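Local coordinates for protein kojibiose phosphorylase (Gut metagenome, PDB 6W0P) that belongs to glycoside hydrolase family 65, whose members join an N-terminal beta-sandwich domain to a helical catalytic barrel and a small C-terminal domain, at residues S26-S31 with N658-G663; R81-I86 with V398-G403; E99-D104 with W130-A135; S213-N218 with I247-T252; I585-V590 with S621-S626. All blocks are in the same frame, centred on the assembly; numbering follows the deposited sequence.

Interaction 1 (S26-S31 with N658-G663)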
# COMPACT_ATOMS: atom_id res chain seq x y z
N SER A 26 6.18 -30.14 16.19
CA SER A 26 7.11 -29.53 17.18
C SER A 26 6.60 -28.13 17.56
O SER A 26 6.40 -27.88 18.74
CB SER A 26 8.53 -29.50 16.64
OG SER A 26 9.32 -28.51 17.30
N MET A 27 6.37 -27.26 16.59
CA MET A 27 5.94 -25.87 16.89
C MET A 27 4.45 -25.82 17.27
O MET A 27 4.08 -24.91 18.03
CB MET A 27 6.23 -24.95 15.70
CG MET A 27 7.74 -24.55 15.63
SD MET A 27 8.12 -23.47 14.21
CE MET A 27 7.03 -22.08 14.56
N VAL A 28 3.63 -26.77 16.81
CA VAL A 28 2.18 -26.86 17.17
C VAL A 28 2.08 -27.10 18.68
O VAL A 28 1.33 -26.38 19.33
CB VAL A 28 1.43 -27.94 16.36
CG1 VAL A 28 0.05 -28.22 16.94
CG2 VAL A 28 1.31 -27.55 14.90
N SER A 29 2.84 -28.07 19.19
CA SER A 29 2.89 -28.46 20.62
C SER A 29 3.40 -27.27 21.44
O SER A 29 2.75 -26.88 22.42
CB SER A 29 3.71 -29.71 20.82
OG SER A 29 3.18 -30.78 20.03
N GLU A 30 4.52 -26.67 21.04
CA GLU A 30 5.03 -25.43 21.67
C GLU A 30 3.87 -24.45 21.92
O GLU A 30 3.82 -23.82 23.00
CB GLU A 30 6.08 -24.74 20.78
CG GLU A 30 7.43 -25.44 20.72
CD GLU A 30 8.49 -24.70 19.90
OE1 GLU A 30 8.12 -23.77 19.14
OE2 GLU A 30 9.68 -25.07 20.02
N SER A 31 2.98 -24.26 20.93
CA SER A 31 1.89 -23.25 21.02
C SER A 31 0.83 -23.74 22.03
O SER A 31 0.52 -23.03 22.99
CB SER A 31 1.31 -22.98 19.66
OG SER A 31 2.27 -22.40 18.78
N ASN A 658 -4.31 -24.68 10.29
CA ASN A 658 -2.95 -25.10 9.88
C ASN A 658 -1.87 -24.07 10.28
O ASN A 658 -0.75 -24.21 9.80
CB ASN A 658 -2.89 -25.42 8.38
CG ASN A 658 -3.63 -26.71 8.04
OD1 ASN A 658 -3.40 -27.75 8.65
ND2 ASN A 658 -4.55 -26.63 7.10
N ASN A 659 -2.13 -23.14 11.20
CA ASN A 659 -1.10 -22.15 11.63
C ASN A 659 -1.05 -22.06 13.17
O ASN A 659 -0.60 -21.04 13.69
CB ASN A 659 -1.37 -20.77 11.00
CG ASN A 659 -2.68 -20.17 11.49
OD1 ASN A 659 -3.51 -20.87 12.06
ND2 ASN A 659 -2.87 -18.86 11.30
N THR A 660 -1.51 -23.06 13.90
CA THR A 660 -1.39 -23.10 15.37
C THR A 660 0.09 -23.19 15.74
O THR A 660 0.41 -22.89 16.90
CB THR A 660 -2.24 -24.22 15.99
OG1 THR A 660 -3.60 -23.78 15.89
CG2 THR A 660 -1.90 -24.52 17.43
N CYS A 661 0.97 -23.55 14.79
CA CYS A 661 2.46 -23.51 14.97
C CYS A 661 2.88 -22.11 15.42
O CYS A 661 3.80 -22.04 16.23
CB CYS A 661 3.22 -23.93 13.71
SG CYS A 661 2.79 -23.04 12.19
N GLU A 662 2.18 -21.06 14.96
CA GLU A 662 2.49 -19.64 15.24
C GLU A 662 2.01 -19.24 16.64
O GLU A 662 2.51 -18.22 17.19
CB GLU A 662 1.79 -18.69 14.26
CG GLU A 662 2.26 -18.77 12.82
CD GLU A 662 1.43 -17.91 11.86
OE1 GLU A 662 0.73 -16.99 12.33
OE2 GLU A 662 1.45 -18.16 10.65
N GLY A 663 1.06 -19.97 17.20
CA GLY A 663 0.40 -19.55 18.46
C GLY A 663 -1.05 -19.97 18.48
O GLY A 663 -1.56 -20.46 17.45
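T660 O is gripped twice, by the hydroxyl of S31 at 2.7 Å (S31 OG to T660 O) and by the backbone N of G663 in its own 3-10 turn. This is an interdomain contact of a family 65 enzyme: helix 26-32, in the N-terminal region, lies against the loop ahead of helix 666-680 in the catalytic region. The S31 hydroxyl arrives in the carbonyl plane, at a C=O...OG angle of 151°. R43 binds S31 OG through NH1 and C661 O through NH2, and also forms a salt bridge with E30, so one guanidinium ties helix and loop together. Beside this polar end the packing is apolar. M27 CB meets C661 CB at 3.7 Å, and V28 CG2 stands 4.3 Å from the same C661 CB. The closest pair of CA atoms is that of V28 and C661, 4.0 Å apart. The hydroxyl of T660 turns to D652, while its methyl CG2 lies 4.2 Å from V28 O. M27 leaves its backbone with CG anti to the carbonyl carbon, and the chain then bends at chi3 (59°), which brings its terminal CE to 3.6 Å from C661 O.

Interaction 2 (R81-I86 with V398-G403)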
# COMPACT_ATOMS: atom_id res chain seq x y z
N ARG A 81 6.69 3.00 11.53
CA ARG A 81 7.43 2.14 12.49
C ARG A 81 6.44 1.36 13.38
O ARG A 81 5.91 1.93 14.36
CB ARG A 81 8.43 3.04 13.21
CG ARG A 81 9.33 2.34 14.21
CD ARG A 81 10.13 3.35 15.01
NE ARG A 81 10.67 4.43 14.19
CZ ARG A 81 10.79 5.71 14.59
NH1 ARG A 81 10.39 6.08 15.79
NH2 ARG A 81 11.28 6.61 13.75
N THR A 82 6.20 0.09 13.05
CA THR A 82 5.34 -0.83 13.83
C THR A 82 6.03 -1.14 15.15
O THR A 82 7.24 -0.83 15.30
CB THR A 82 5.00 -2.09 13.02
OG1 THR A 82 3.90 -2.73 13.67
CG2 THR A 82 6.18 -3.05 12.90
N HIS A 83 5.31 -1.72 16.10
CA HIS A 83 5.90 -2.21 17.37
C HIS A 83 5.33 -3.59 17.66
O HIS A 83 4.33 -3.97 17.02
CB HIS A 83 5.72 -1.20 18.50
CG HIS A 83 4.30 -1.06 18.92
ND1 HIS A 83 3.43 -0.22 18.29
CD2 HIS A 83 3.62 -1.67 19.91
CE1 HIS A 83 2.26 -0.29 18.88
NE2 HIS A 83 2.35 -1.19 19.87
N PHE A 84 6.00 -4.32 18.55
CA PHE A 84 5.74 -5.75 18.83
C PHE A 84 6.28 -6.13 20.21
O PHE A 84 7.29 -5.54 20.64
CB PHE A 84 6.34 -6.60 17.69
CG PHE A 84 7.68 -6.11 17.20
CD1 PHE A 84 8.85 -6.43 17.87
CD2 PHE A 84 7.78 -5.33 16.05
CE1 PHE A 84 10.08 -5.97 17.42
CE2 PHE A 84 9.01 -4.87 15.61
CZ PHE A 84 10.16 -5.18 16.30
N THR A 85 5.59 -7.06 20.88
CA THR A 85 6.00 -7.78 22.12
C THR A 85 7.22 -8.63 21.78
O THR A 85 7.15 -9.35 20.78
CB THR A 85 4.83 -8.61 22.66
OG1 THR A 85 3.67 -7.78 22.73
CG2 THR A 85 5.06 -9.17 24.05
N ILE A 86 8.31 -8.52 22.54
CA ILE A 86 9.63 -9.08 22.13
C ILE A 86 9.93 -10.36 22.93
O ILE A 86 9.63 -10.44 24.14
CB ILE A 86 10.75 -8.04 22.23
CG1 ILE A 86 10.77 -7.36 23.60
CG2 ILE A 86 10.64 -7.03 21.10
CD1 ILE A 86 11.98 -6.48 23.85
N VAL A 398 -6.40 0.02 15.38
CA VAL A 398 -6.72 -1.34 14.88
C VAL A 398 -5.86 -2.36 15.62
O VAL A 398 -6.40 -3.35 16.17
CB VAL A 398 -6.50 -1.43 13.35
CG1 VAL A 398 -6.62 -2.85 12.85
CG2 VAL A 398 -7.47 -0.52 12.61
N ALA A 399 -4.54 -2.14 15.64
CA ALA A 399 -3.58 -3.07 16.26
C ALA A 399 -2.58 -2.27 17.09
O ALA A 399 -1.98 -1.31 16.54
CB ALA A 399 -2.90 -3.88 15.19
N THR A 400 -2.38 -2.67 18.35
CA THR A 400 -1.44 -1.99 19.28
C THR A 400 -1.10 -2.88 20.47
O THR A 400 -1.95 -3.76 20.84
CB THR A 400 -2.06 -0.67 19.76
OG1 THR A 400 -1.01 0.13 20.30
CG2 THR A 400 -3.15 -0.84 20.79
N ARG A 401 0.11 -2.69 21.03
CA ARG A 401 0.38 -2.97 22.45
C ARG A 401 0.57 -1.67 23.24
O ARG A 401 0.06 -1.61 24.37
CB ARG A 401 1.55 -3.93 22.65
CG ARG A 401 1.74 -4.36 24.10
CD ARG A 401 0.54 -5.06 24.72
NE ARG A 401 0.66 -5.16 26.16
CZ ARG A 401 0.49 -4.15 27.01
NH1 ARG A 401 0.17 -2.94 26.57
NH2 ARG A 401 0.66 -4.33 28.30
N ASN A 402 1.26 -0.66 22.70
CA ASN A 402 1.66 0.52 23.52
C ASN A 402 0.63 1.65 23.41
O ASN A 402 0.81 2.66 24.12
CB ASN A 402 3.09 0.99 23.23
CG ASN A 402 3.21 1.82 21.96
OD1 ASN A 402 2.25 1.87 21.19
ND2 ASN A 402 4.38 2.42 21.74
N GLY A 403 -0.43 1.47 22.61
CA GLY A 403 -1.52 2.45 22.40
C GLY A 403 -1.42 3.15 21.05
O GLY A 403 -2.44 3.73 20.59
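H83 reaches across to the loop 398-403 and offers NE2 to two successive backbone amides, R401 N at 2.9 Å and N402 N at 3.1 Å from H83 NE2. Both N-H bonds are fairly straight (159° and 164°), but neither donor sits squarely in the imidazole plane: R401 N is tilted 19° out of it and N402 N much further. Two side chains also border the ring. N402 OD1, hydrogen-bonded to K404 N, lies over one face, 3.2 Å from H83 CE1, and T400 OG1 comes to the edge, 3.6 Å from that same H83 CE1. The T400 hydroxyl is part of an ST motif, accepting from G403 N at 2.7 Å, with K404 O as a further partner, and this probably helps shape the turn that presents the two amides. The histidine belongs to the short strand 83-85 of the N-terminal region and the loop to the catalytic region, so the contact is a buried join between the two parts of this family 65 fold. Away from the imidazole the fit slackens: T85 OG1 approaches R401 CG only to 4.2 Å. T85 gives its polar bond to S345 O, and the bent R401 chain carries its guanidinium away to T331 and N61.

Interaction 3 (E99-D104 with W130-A135); sequences EDEELD and WLTNQA
E101 spreads its carboxylate over two partners: OE2 takes the hydroxyl of T132 at 2.8 Å (T132 OG1 to E101 OE2), and OE1 takes the indole N-H of W130 at 3.2 Å (W130 NE1 to E101 OE1). Both donors come from above the carboxylate plane, which stands 81° from the indole plane. An extended chain, with CG anti to the backbone N (chi1 176°), carries the acid that far. The indole is sandwiched: L103 CD1 makes a CH-pi contact over one face, 3.6 Å from the centroid of the W130 five-membered ring, and T132 CG2 rests on the opposite face. Nearer the surface, N133 ND2 gives E99 OE1 a bond of 2.7 Å, straight at 164° and nearly along the C-O axis of the acid, the amide and carboxylate lying close to coplanar. A water donates to the same E99 OE1 and accepts from Q134 N, adding a bridge to the turn.

A second shell surrounds these groups. H98 bonds to T132 OG1, so the hydroxyl has a partner besides the glutamate. I96 of strand 94-98 touches both L103 and W130, and V108 borders E101 and W130. A type II' turn from T132 to A135 closes the hairpin of strands 123-132 and 135-145 and positions N133 and Q134. The hairpin belongs to the large sheet, while strand 101-102 edges the smaller five-stranded one, so the tryptophan and glutamate join the two layers at one end of the beta-sandwich characteristic of family 65 N-terminal domains.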
# COMPACT_ATOMS: atom_id res chain seq x y z
N GLU A 99 29.04 -37.86 28.95
CA GLU A 99 30.23 -38.41 28.24
C GLU A 99 30.33 -37.76 26.85
O GLU A 99 30.36 -38.47 25.81
CB GLU A 99 30.06 -39.93 28.14
CG GLU A 99 29.94 -40.58 29.51
CD GLU A 99 29.66 -42.06 29.48
OE1 GLU A 99 29.39 -42.60 28.38
OE2 GLU A 99 29.71 -42.68 30.56
N ASP A 100 30.30 -36.43 26.85
CA ASP A 100 30.51 -35.58 25.64
C ASP A 100 29.36 -35.68 24.61
O ASP A 100 29.43 -34.90 23.64
CB ASP A 100 31.88 -35.86 25.00
CG ASP A 100 32.86 -34.74 25.33
OD1 ASP A 100 33.90 -35.04 25.99
OD2 ASP A 100 32.56 -33.58 24.95
N GLU A 101 28.34 -36.53 24.83
CA GLU A 101 27.07 -36.53 24.04
C GLU A 101 26.09 -35.53 24.68
O GLU A 101 25.80 -35.70 25.89
CB GLU A 101 26.45 -37.92 23.95
CG GLU A 101 25.12 -37.93 23.23
CD GLU A 101 24.39 -39.27 23.23
OE1 GLU A 101 23.24 -39.30 22.74
OE2 GLU A 101 24.97 -40.27 23.71
N GLU A 102 25.67 -34.51 23.93
CA GLU A 102 24.71 -33.49 24.42
C GLU A 102 23.28 -33.99 24.18
O GLU A 102 22.99 -34.46 23.07
CB GLU A 102 24.88 -32.11 23.78
CG GLU A 102 24.06 -31.06 24.52
CD GLU A 102 24.11 -29.62 24.02
OE1 GLU A 102 24.93 -29.34 23.11
OE2 GLU A 102 23.36 -28.78 24.57
N LEU A 103 22.42 -33.88 25.18
CA LEU A 103 20.97 -34.16 25.02
C LEU A 103 20.37 -33.18 24.00
O LEU A 103 20.42 -31.95 24.22
CB LEU A 103 20.26 -34.08 26.37
CG LEU A 103 18.77 -34.40 26.36
CD1 LEU A 103 18.50 -35.82 25.90
CD2 LEU A 103 18.17 -34.19 27.73
N ASP A 104 19.85 -33.73 22.90
CA ASP A 104 19.11 -33.00 21.84
C ASP A 104 18.21 -34.02 21.14
O ASP A 104 18.78 -34.94 20.49
CB ASP A 104 20.08 -32.35 20.85
CG ASP A 104 19.39 -31.66 19.68
OD1 ASP A 104 18.14 -31.63 19.70
OD2 ASP A 104 20.10 -31.17 18.78
N TRP A 130 16.56 -41.18 27.71
CA TRP A 130 17.76 -40.92 26.88
C TRP A 130 18.60 -42.19 26.83
O TRP A 130 19.07 -42.62 27.91
CB TRP A 130 18.53 -39.75 27.49
CG TRP A 130 19.67 -39.24 26.67
CD1 TRP A 130 19.93 -39.46 25.35
CD2 TRP A 130 20.69 -38.35 27.14
NE1 TRP A 130 21.05 -38.77 24.97
CE2 TRP A 130 21.54 -38.08 26.05
CE3 TRP A 130 20.96 -37.77 28.38
CZ2 TRP A 130 22.64 -37.25 26.16
CZ3 TRP A 130 22.06 -36.95 28.50
CH2 TRP A 130 22.89 -36.69 27.40
N LEU A 131 18.74 -42.79 25.64
CA LEU A 131 19.64 -43.94 25.39
C LEU A 131 20.97 -43.36 24.91
O LEU A 131 21.11 -43.03 23.74
CB LEU A 131 18.99 -44.88 24.37
CG LEU A 131 17.49 -45.13 24.56
CD1 LEU A 131 16.99 -46.18 23.58
CD2 LEU A 131 17.16 -45.55 25.99
N THR A 132 21.89 -43.15 25.86
CA THR A 132 23.21 -42.52 25.65
C THR A 132 24.30 -43.50 26.12
O THR A 132 24.38 -43.76 27.35
CB THR A 132 23.31 -41.17 26.37
OG1 THR A 132 24.70 -40.83 26.43
CG2 THR A 132 22.67 -41.16 27.74
N ASN A 133 25.07 -44.01 25.15
CA ASN A 133 26.16 -45.02 25.31
C ASN A 133 25.58 -46.26 25.99
O ASN A 133 24.75 -46.95 25.34
CB ASN A 133 27.38 -44.41 26.01
CG ASN A 133 28.06 -43.39 25.12
OD1 ASN A 133 27.93 -43.45 23.90
ND2 ASN A 133 28.75 -42.44 25.72
N GLN A 134 25.98 -46.53 27.23
CA GLN A 134 25.65 -47.80 27.92
C GLN A 134 24.49 -47.55 28.89
O GLN A 134 24.11 -48.49 29.56
CB GLN A 134 26.88 -48.35 28.66
CG GLN A 134 28.12 -48.52 27.77
CD GLN A 134 27.81 -49.15 26.43
OE1 GLN A 134 27.94 -48.52 25.38
NE2 GLN A 134 27.37 -50.40 26.46
N ALA A 135 24.00 -46.31 28.97
CA ALA A 135 23.07 -45.82 30.00
C ALA A 135 21.70 -45.57 29.39
O ALA A 135 21.63 -45.13 28.22
CB ALA A 135 23.60 -44.56 30.64
O HOH W 1 27.63 -44.69 29.34

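Interaction 4 (S213-N218 with I247-T252)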
# COMPACT_ATOMS: atom_id res chain seq x y z
N SER A 213 16.24 -10.66 35.71
CA SER A 213 15.97 -12.11 35.83
C SER A 213 16.97 -12.71 36.81
O SER A 213 18.19 -12.58 36.54
CB SER A 213 16.06 -12.80 34.50
OG SER A 213 15.68 -14.16 34.65
N VAL A 214 16.46 -13.33 37.88
CA VAL A 214 17.31 -13.96 38.92
C VAL A 214 16.85 -15.41 39.15
O VAL A 214 15.63 -15.67 39.17
CB VAL A 214 17.28 -13.15 40.23
CG1 VAL A 214 17.97 -11.80 40.06
CG2 VAL A 214 15.87 -12.98 40.76
N MET A 215 17.81 -16.32 39.31
CA MET A 215 17.51 -17.71 39.68
C MET A 215 18.40 -18.17 40.84
O MET A 215 19.42 -17.53 41.12
CB MET A 215 17.69 -18.66 38.49
CG MET A 215 19.09 -18.76 38.00
SD MET A 215 19.17 -20.09 36.81
CE MET A 215 20.79 -19.83 36.09
N ARG A 216 17.94 -19.21 41.50
CA ARG A 216 18.67 -19.97 42.54
C ARG A 216 18.03 -21.35 42.61
O ARG A 216 16.90 -21.49 42.06
CB ARG A 216 18.57 -19.27 43.89
CG ARG A 216 17.19 -19.41 44.52
CD ARG A 216 17.04 -18.50 45.71
NE ARG A 216 17.63 -19.07 46.91
CZ ARG A 216 18.51 -18.45 47.68
NH1 ARG A 216 18.99 -17.26 47.33
NH2 ARG A 216 18.97 -19.04 48.77
N THR A 217 18.67 -22.30 43.29
CA THR A 217 18.31 -23.74 43.23
C THR A 217 18.45 -24.31 44.64
O THR A 217 18.82 -23.53 45.54
CB THR A 217 19.14 -24.49 42.16
OG1 THR A 217 20.46 -24.75 42.65
CG2 THR A 217 19.25 -23.73 40.85
N ASN A 218 18.09 -25.58 44.81
CA ASN A 218 18.22 -26.34 46.08
C ASN A 218 19.51 -27.18 46.01
O ASN A 218 19.55 -28.26 46.56
CB ASN A 218 16.94 -27.15 46.37
CG ASN A 218 16.62 -28.15 45.27
OD1 ASN A 218 17.28 -28.16 44.23
ND2 ASN A 218 15.61 -28.99 45.46
N ILE A 247 16.69 -31.52 40.95
CA ILE A 247 17.04 -30.12 41.32
C ILE A 247 15.82 -29.25 41.00
O ILE A 247 15.12 -29.56 40.01
CB ILE A 247 18.32 -29.69 40.57
CG1 ILE A 247 18.75 -28.27 40.94
CG2 ILE A 247 18.17 -29.84 39.07
CD1 ILE A 247 20.14 -27.92 40.40
N THR A 248 15.56 -28.23 41.82
CA THR A 248 14.49 -27.23 41.57
C THR A 248 15.13 -25.88 41.28
O THR A 248 15.95 -25.44 42.09
CB THR A 248 13.53 -27.15 42.77
OG1 THR A 248 13.09 -28.49 42.95
CG2 THR A 248 12.38 -26.20 42.54
N ARG A 249 14.78 -25.28 40.14
CA ARG A 249 15.13 -23.89 39.77
C ARG A 249 13.96 -22.95 40.10
O ARG A 249 12.85 -23.17 39.55
CB ARG A 249 15.45 -23.79 38.29
CG ARG A 249 16.16 -22.50 37.94
CD ARG A 249 15.80 -21.97 36.57
NE ARG A 249 16.08 -22.91 35.49
CZ ARG A 249 16.84 -22.65 34.45
NH1 ARG A 249 17.48 -21.50 34.35
NH2 ARG A 249 16.97 -23.54 33.47
N TYR A 250 14.22 -21.94 40.93
CA TYR A 250 13.34 -20.78 41.20
C TYR A 250 13.80 -19.61 40.34
O TYR A 250 15.02 -19.31 40.33
CB TYR A 250 13.38 -20.43 42.69
CG TYR A 250 13.02 -21.59 43.58
CD1 TYR A 250 13.98 -22.50 43.97
CD2 TYR A 250 11.71 -21.81 44.00
CE1 TYR A 250 13.67 -23.58 44.79
CE2 TYR A 250 11.38 -22.90 44.80
CZ TYR A 250 12.37 -23.79 45.20
OH TYR A 250 12.12 -24.86 46.01
N VAL A 251 12.87 -19.00 39.62
CA VAL A 251 13.12 -17.79 38.78
C VAL A 251 12.21 -16.64 39.26
O VAL A 251 11.06 -16.92 39.58
CB VAL A 251 12.92 -18.11 37.29
CG1 VAL A 251 13.21 -16.91 36.40
CG2 VAL A 251 13.75 -19.31 36.87
N THR A 252 12.74 -15.42 39.32
CA THR A 252 11.98 -14.16 39.50
C THR A 252 12.43 -13.18 38.41
O THR A 252 13.62 -13.04 38.20
CB THR A 252 12.11 -13.62 40.93
OG1 THR A 252 11.49 -14.56 41.79
CG2 THR A 252 11.47 -12.26 41.09
O HOH W 2 14.35 -30.79 43.36
O HOH W 3 13.22 -27.37 47.40
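Strands 210-217 and 245-256 are antiparallel neighbours in the large sheet of the N-terminal beta-sandwich, with V214-T252 and R216-Y250 as hydrogen-bonded pairs and M215-V251 the non-hydrogen-bonded pair between them. V214 N to T252 O and T252 N to V214 O are both 2.9 Å; the next rung has Y250 N to R216 O at 2.9 Å and R216 N to Y250 O at 3.1 Å. Beyond T217 the ladder frays, for N218 N to T248 O is weak, and a side chain takes over: T248 N donates to N218 OD1 at 3.0 Å, almost straight at 173°, from above the amide's carbonyl plane. N218 ND2 then shares a water with T248 OG1. On the M215 face, the thioether SD lies 3.3 Å from R249 NH1, whose guanidinium is fixed by Q155, H172 O and K93 O. On the other face V214 CG2 runs beside T252 CB at 3.8 Å, and the Y250 hydroxyl reaches F280 O. Strands 197-204 and 152-161 flank the pair in the sheet; helix 263-277 packs on V214 and R216, while M215 packs on L173 and L233 of the second sheet, and T217 on L171 and L233.

Interaction 5 (I585-V590 with S621-S626)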
# COMPACT_ATOMS: atom_id res chain seq x y z
N ILE A 585 -18.78 -11.48 1.72
CA ILE A 585 -18.53 -10.82 3.02
C ILE A 585 -17.55 -11.68 3.82
O ILE A 585 -17.68 -12.95 3.81
CB ILE A 585 -19.86 -10.60 3.76
CG1 ILE A 585 -20.72 -9.56 3.04
CG2 ILE A 585 -19.65 -10.22 5.21
CD1 ILE A 585 -22.19 -9.73 3.31
N LYS A 586 -16.59 -11.04 4.47
CA LYS A 586 -15.55 -11.76 5.24
C LYS A 586 -16.16 -12.28 6.54
O LYS A 586 -15.90 -13.41 6.90
CB LYS A 586 -14.36 -10.83 5.48
CG LYS A 586 -13.19 -11.47 6.22
CD LYS A 586 -12.13 -10.42 6.46
CE LYS A 586 -11.02 -10.85 7.38
NZ LYS A 586 -10.18 -11.81 6.65
N GLN A 587 -16.91 -11.44 7.25
CA GLN A 587 -17.28 -11.74 8.64
C GLN A 587 -18.48 -10.88 9.00
O GLN A 587 -18.85 -9.99 8.24
CB GLN A 587 -16.07 -11.49 9.55
CG GLN A 587 -15.65 -10.01 9.63
CD GLN A 587 -14.29 -9.84 10.29
OE1 GLN A 587 -13.26 -9.95 9.65
NE2 GLN A 587 -14.28 -9.54 11.58
N PRO A 588 -19.12 -11.13 10.15
CA PRO A 588 -20.28 -10.34 10.54
C PRO A 588 -20.01 -8.83 10.48
O PRO A 588 -19.04 -8.36 11.06
CB PRO A 588 -20.54 -10.82 11.97
CG PRO A 588 -20.03 -12.24 11.95
CD PRO A 588 -18.78 -12.20 11.09
N ASP A 589 -20.89 -8.10 9.80
CA ASP A 589 -20.87 -6.62 9.76
C ASP A 589 -22.22 -6.15 10.30
O ASP A 589 -22.29 -5.82 11.50
CB ASP A 589 -20.47 -6.18 8.35
CG ASP A 589 -19.96 -4.77 8.25
OD1 ASP A 589 -20.73 -3.87 8.68
OD2 ASP A 589 -18.80 -4.56 7.76
N VAL A 590 -23.29 -6.25 9.51
CA VAL A 590 -24.68 -6.01 10.00
C VAL A 590 -24.94 -6.95 11.18
O VAL A 590 -25.48 -6.50 12.22
CB VAL A 590 -25.71 -6.21 8.88
CG1 VAL A 590 -27.13 -6.30 9.44
CG2 VAL A 590 -25.61 -5.12 7.84
N SER A 621 -12.59 -15.18 8.96
CA SER A 621 -12.13 -14.94 10.34
C SER A 621 -12.64 -16.01 11.31
O SER A 621 -13.74 -16.61 11.12
CB SER A 621 -12.50 -13.58 10.81
OG SER A 621 -13.90 -13.45 10.83
N SER A 622 -11.86 -16.19 12.38
CA SER A 622 -12.21 -17.08 13.51
C SER A 622 -13.41 -16.46 14.25
O SER A 622 -13.97 -17.14 15.09
CB SER A 622 -11.01 -17.32 14.40
OG SER A 622 -10.36 -16.11 14.76
N LEU A 623 -13.78 -15.24 13.88
CA LEU A 623 -14.82 -14.40 14.52
C LEU A 623 -16.23 -14.80 14.03
O LEU A 623 -17.20 -14.62 14.79
CB LEU A 623 -14.49 -12.95 14.16
CG LEU A 623 -13.37 -12.29 14.97
CD1 LEU A 623 -11.99 -12.81 14.57
CD2 LEU A 623 -13.42 -10.78 14.82
N SER A 624 -16.33 -15.36 12.83
CA SER A 624 -17.60 -15.46 12.07
C SER A 624 -18.46 -16.63 12.53
O SER A 624 -19.64 -16.44 12.78
CB SER A 624 -17.35 -15.50 10.60
OG SER A 624 -18.57 -15.59 9.90
N PRO A 625 -17.96 -17.88 12.62
CA PRO A 625 -18.82 -19.03 12.91
C PRO A 625 -19.65 -18.93 14.19
O PRO A 625 -20.81 -19.32 14.18
CB PRO A 625 -17.82 -20.20 13.02
CG PRO A 625 -16.69 -19.79 12.10
CD PRO A 625 -16.57 -18.30 12.34
N SER A 626 -19.06 -18.41 15.27
CA SER A 626 -19.71 -18.31 16.60
C SER A 626 -20.86 -17.28 16.57
O SER A 626 -21.88 -17.51 17.24
CB SER A 626 -18.68 -17.99 17.70
OG SER A 626 -18.12 -16.69 17.55
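Q587 and L623 lie side by side and point the same way, the amide nitrogen NE2 of Q587 3.6 Å from L623 CD2. S621 comes in nearer the root of the glutamine: its OG sits 3.2 Å from Q587 CB and 3.7 Å from Q587 CD. A first torsion of 66° sets Q587 CG between the backbone N and the carbonyl carbon, and the extended chain beyond it carries the amide past S621 OG to L623. P588 turns the CD corner of its ring to S624, with P588 CD 3.6 Å from S624 OG. No hydrogen bond joins the two segments; the fit is one of van der Waals contact, and two of the polar groups have partners outside: S624 OG bonds to H619, and K586 NZ forms a salt bridge with E620, next to S621. A type I turn from S621 to S624 presents S621, L623 and S624. Both segments belong to the helical barrel of the family 65 catalytic domain, where they lead into helices 590-596 and 624-634. P588 also touches I627 and H628 on the latter helix, L623 and S626 pack on helix 666-680, and I585 and V590 rest against helix 603-613.

How the interactions relate
Interactions 1 and 2 both join the N-terminal region to the catalytic region, with centres about 22 Å apart. Each uses backbone polar groups of a catalytic-region loop, a carbonyl in interaction 1 and amides in interaction 2, the latter more deeply buried. Interactions 3 and 4 share the large sheet of the sandwich but differ in chemistry: 213-218 with 247-252 is a backbone ladder in a buried setting, whereas 99-104 with 130-135, toward the periphery, relies on carboxylates, an indole and a water. Interaction 5, about 46 Å from interaction 4 between centres, lies wholly within the catalytic region and has no hydrogen bond across it.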